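Local coordinates for probable hydrogenase nickel incorporation protein hypB (Methanocaldococcus jannaschii, PDB 2HF9), which probably takes part in maturing [NiFe] hydrogenases, as a GTP-binding homodimer of low GTPase activity required for inserting nickel into the hydrogenase metal centre, at residues A[160-163]-A[164-167]; A[127-130]-A[131-134]. All coordinates share one frame; numbering follows the deposited sequence.

Interaction 1: residues A[160-163]-A[164-167]; sequences PGIM and KTAD
The carbonyl group of Ile162 takes two donors from Thr165, one in its plane and one above it. The hydroxyl comes in within the plane: Thr165 OG1 sits on a lone pair of Ile162 O and donates to it over 2.7 Å. The amide comes over a face, Thr165 N sitting 3.0 Å from Ile162 O but 62° out of the plane. With OG1 between the backbone N and the carbonyl carbon (chi1 74°), the Thr165 hydroxyl faces back onto the preceding turn, while the residue's methyl branch, CG2, rests 3.4 Å from Gly161 O. Ala166 N donates to Met163 O at 3.2 Å, likewise from above its plane, and Met163 to Ala166 make a type I turn. Lys164 N donates more nearly head-on to Pro160 O at 3.0 Å, the i to i+4 bond of the short helix 160-163. Lys164 then runs back beside the proline, extended until a bend at chi4 (86°) brings NZ to 3.4 Å from Pro160 CB.

Arg143 gives Thr165 OG1 a second hydrogen bond, and Asn195 ND2 bonds to Met163 O. Met163 packs on Val145 and Ile147 of strand 142-148 and on Ile194 of helix 184-194, which also meets Pro160 and Lys164; past the turn, the Asp167 backbone bonds to Arg143 and Glu199, leading into strand 168-172.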
loop_
_atom_site.group_PDB
_atom_site.type_symbol
_atom_site.label_atom_id
_atom_site.label_comp_id
_atom_site.label_asym_id
_atom_site.label_seq_id
_atom_site.Cartn_x
_atom_site.Cartn_y
_atom_site.Cartn_z
ATOM N N PRO A 160 5.616 8.242 9.097
ATOM C CA PRO A 160 5.156 9.006 10.262
ATOM C C PRO A 160 4.090 10.059 9.927
ATOM O O PRO A 160 3.271 10.388 10.785
ATOM C CB PRO A 160 6.440 9.660 10.783
ATOM C CG PRO A 160 7.329 9.759 9.589
ATOM C CD PRO A 160 7.023 8.545 8.762
ATOM N N GLY A 161 4.098 10.554 8.688
ATOM C CA GLY A 161 3.133 11.553 8.223
ATOM C C GLY A 161 1.679 11.170 8.409
ATOM O O GLY A 161 0.913 11.905 9.050
ATOM N N ILE A 162 1.288 10.016 7.861
ATOM C CA ILE A 162 -0.096 9.546 8.002
ATOM C C ILE A 162 -0.417 9.149 9.447
ATOM O O ILE A 162 -1.537 9.365 9.915
ATOM C CB ILE A 162 -0.454 8.396 7.005
ATOM C CG1 ILE A 162 -1.981 8.237 6.887
ATOM C CG2 ILE A 162 0.239 7.084 7.389
ATOM C CD1 ILE A 162 -2.440 7.315 5.760
ATOM N N MET A 163 0.577 8.587 10.141
ATOM C CA MET A 163 0.423 8.155 11.533
ATOM C C MET A 163 0.042 9.312 12.440
ATOM O O MET A 163 -0.769 9.150 13.349
ATOM C CB MET A 163 1.695 7.472 12.052
ATOM C CG MET A 163 2.041 6.172 11.352
ATOM S SD MET A 163 0.729 4.934 11.389
ATOM C CE MET A 163 1.266 3.910 10.027
ATOM N N LYS A 164 0.615 10.483 12.170
ATOM C CA LYS A 164 0.311 11.696 12.934
ATOM C C LYS A 164 -1.111 12.211 12.720
ATOM O O LYS A 164 -1.601 13.023 13.508
ATOM C CB LYS A 164 1.318 12.802 12.613
ATOM C CG LYS A 164 2.733 12.510 13.073
ATOM C CD LYS A 164 3.630 13.716 12.841
ATOM C CE LYS A 164 5.096 13.342 12.956
ATOM N NZ LYS A 164 5.632 12.840 11.653
ATOM N N THR A 165 -1.767 11.747 11.657
ATOM C CA THR A 165 -3.139 12.176 11.359
ATOM C C THR A 165 -4.181 11.232 11.971
ATOM O O THR A 165 -5.380 11.510 11.936
ATOM C CB THR A 165 -3.389 12.335 9.829
ATOM O OG1 THR A 165 -3.496 11.045 9.210
ATOM C CG2 THR A 165 -2.254 13.122 9.171
ATOM N N ALA A 166 -3.711 10.133 12.557
ATOM C CA ALA A 166 -4.595 9.113 13.115
ATOM C C ALA A 166 -5.053 9.437 14.534
ATOM O O ALA A 166 -4.276 9.940 15.352
ATOM C CB ALA A 166 -3.913 7.755 13.082
ATOM N N ASP A 167 -6.322 9.145 14.806
ATOM C CA ASP A 167 -6.876 9.185 16.154
ATOM C C ASP A 167 -6.785 7.796 16.782
ATOM O O ASP A 167 -6.677 7.652 18.006
ATOM C CB ASP A 167 -8.328 9.650 16.108
ATOM C CG ASP A 167 -8.468 11.061 15.560
ATOM O OD1 ASP A 167 -8.009 12.003 16.232
ATOM O OD2 ASP A 167 -9.032 11.220 14.458
#

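Interaction 2: residues A[127-130]-A[131-134]; sequences VGNL and ICPA
Asn129 holds the backbone that follows it through its own side-chain oxygen, which accepts two hydrogen bonds. The shorter is Ile131 N to Asn129 OD1, 2.8 Å, with the donor in the plane of the amide and a fairly straight N-H (154°). The second, Cys132 N to Asn129 OD1 at 3.3 Å, is longer, and its donor lies well above that plane. With CG anti to the backbone N (chi1 -164°), the carboxamide is carried forward along the chain toward these two amides, and the pair of bonds restrains its rotation. The backbone bond from Ala134 N to Ile131 O is weak.

Van der Waals contacts fill in around the bonded amide. The CG and CD atoms of the Pro133 ring meet the Asn129 backbone, CG lying 3.4 Å from Asn129 O. Ile131 CB comes equally close to Asn129 OD1, 3.4 Å away, so the branching carbon of Ile131 flanks the twice-bonded oxygen. Cys132 SG lies 4.1 Å from both Asn129 OD1 and Asn129 ND2, across the end of the amide. Leu130 turns the other way, into the core, where it packs on Val145, Ile147 and Ile162.

One covalent link ties the loop to its surroundings: Cys132 SG forms a disulfide with Cys100. Across the dimer, Asn129 and Ile131 pack on Asn129 of the second subunit, and Cys132 on Cys100 of that subunit.

An Asx turn, with the side-chain oxygen of one residue bonded to the amide two residues on, thus leads into Cys132. That cysteine belongs with Cys100 and His101 to one of the two zinc sites of HypB, which by similarity also binds nickel; in this model the two cysteines are joined as a disulfide at the subunit interface, and the zinc seen is at His105 and His109.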
loop_
_atom_site.group_PDB
_atom_site.type_symbol
_atom_site.label_atom_id
_atom_site.label_comp_id
_atom_site.label_asym_id
_atom_site.label_seq_id
_atom_site.Cartn_x
_atom_site.Cartn_y
_atom_site.Cartn_z
ATOM N N VAL A 127 -8.980 4.601 0.143
ATOM C CA VAL A 127 -8.154 3.761 -0.725
ATOM C C VAL A 127 -6.912 3.295 0.054
ATOM O O VAL A 127 -6.430 4.004 0.940
ATOM C CB VAL A 127 -7.771 4.469 -2.051
ATOM C CG1 VAL A 127 -8.948 5.274 -2.614
ATOM C CG2 VAL A 127 -6.583 5.360 -1.853
ATOM N N GLY A 128 -6.427 2.092 -0.254
ATOM C CA GLY A 128 -5.251 1.530 0.421
ATOM C C GLY A 128 -3.960 2.196 -0.015
ATOM O O GLY A 128 -3.453 1.926 -1.102
ATOM N N ASN A 129 -3.436 3.067 0.849
ATOM C CA ASN A 129 -2.289 3.921 0.552
ATOM C C ASN A 129 -1.906 4.629 1.844
ATOM O O ASN A 129 -2.773 5.186 2.523
ATOM C CB ASN A 129 -2.658 4.963 -0.521
ATOM C CG ASN A 129 -1.438 5.634 -1.161
ATOM O OD1 ASN A 129 -0.628 6.273 -0.487
ATOM N ND2 ASN A 129 -1.326 5.508 -2.477
ATOM N N LEU A 130 -0.617 4.607 2.183
ATOM C CA LEU A 130 -0.134 5.257 3.404
ATOM C C LEU A 130 0.459 6.651 3.180
ATOM O O LEU A 130 1.000 7.252 4.111
ATOM C CB LEU A 130 0.884 4.363 4.130
ATOM C CG LEU A 130 0.392 3.130 4.894
ATOM C CD1 LEU A 130 1.580 2.390 5.492
ATOM C CD2 LEU A 130 -0.619 3.494 5.989
ATOM N N ILE A 131 0.351 7.164 1.958
ATOM C CA ILE A 131 0.922 8.467 1.610
ATOM C C ILE A 131 -0.144 9.554 1.408
ATOM O O ILE A 131 -0.272 10.451 2.247
ATOM C CB ILE A 131 1.885 8.373 0.384
ATOM C CG1 ILE A 131 3.192 7.674 0.766
ATOM C CG2 ILE A 131 2.225 9.750 -0.162
ATOM C CD1 ILE A 131 3.193 6.190 0.540
ATOM N N CYS A 132 -0.914 9.452 0.320
ATOM C CA CYS A 132 -1.841 10.517 -0.109
ATOM C C CYS A 132 -2.980 10.869 0.855
ATOM O O CYS A 132 -3.267 12.057 1.041
ATOM C CB CYS A 132 -2.451 10.195 -1.473
ATOM S SG CYS A 132 -1.315 9.605 -2.726
ATOM N N PRO A 133 -3.658 9.854 1.440
ATOM C CA PRO A 133 -4.797 10.167 2.311
ATOM C C PRO A 133 -4.460 11.024 3.536
ATOM O O PRO A 133 -5.361 11.609 4.137
ATOM C CB PRO A 133 -5.292 8.780 2.750
ATOM C CG PRO A 133 -4.801 7.847 1.700
ATOM C CD PRO A 133 -3.460 8.396 1.324
ATOM N N ALA A 134 -3.179 11.104 3.893
ATOM C CA ALA A 134 -2.742 11.881 5.052
ATOM C C ALA A 134 -3.183 13.344 4.981
ATOM O O ALA A 134 -3.618 13.914 5.984
ATOM C CB ALA A 134 -1.231 11.790 5.214
#

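Overall arrangement
Interaction 2 comes first along the chain, in the loop after strand 121-125; interaction 1 follows strand 142-148, and their centres lie 11 Å apart. Ile162 bridges them, its CG2 lying 3.4 Å from Leu130 O. Beside it, Thr165 CG2 comes within 3.6 Å of Ala134 O. The Arg143 that reaches Thr165 also bonds, through NH2, to Pro133 O. Interaction 2 holds the metal-site Cys132, whose side chain is about 8 Å from that of Ile162. It also lies nearer the nucleotide: the Val127 side chain is about 7 Å from the bound GTP analogue, the Met163 side chain about 11 Å.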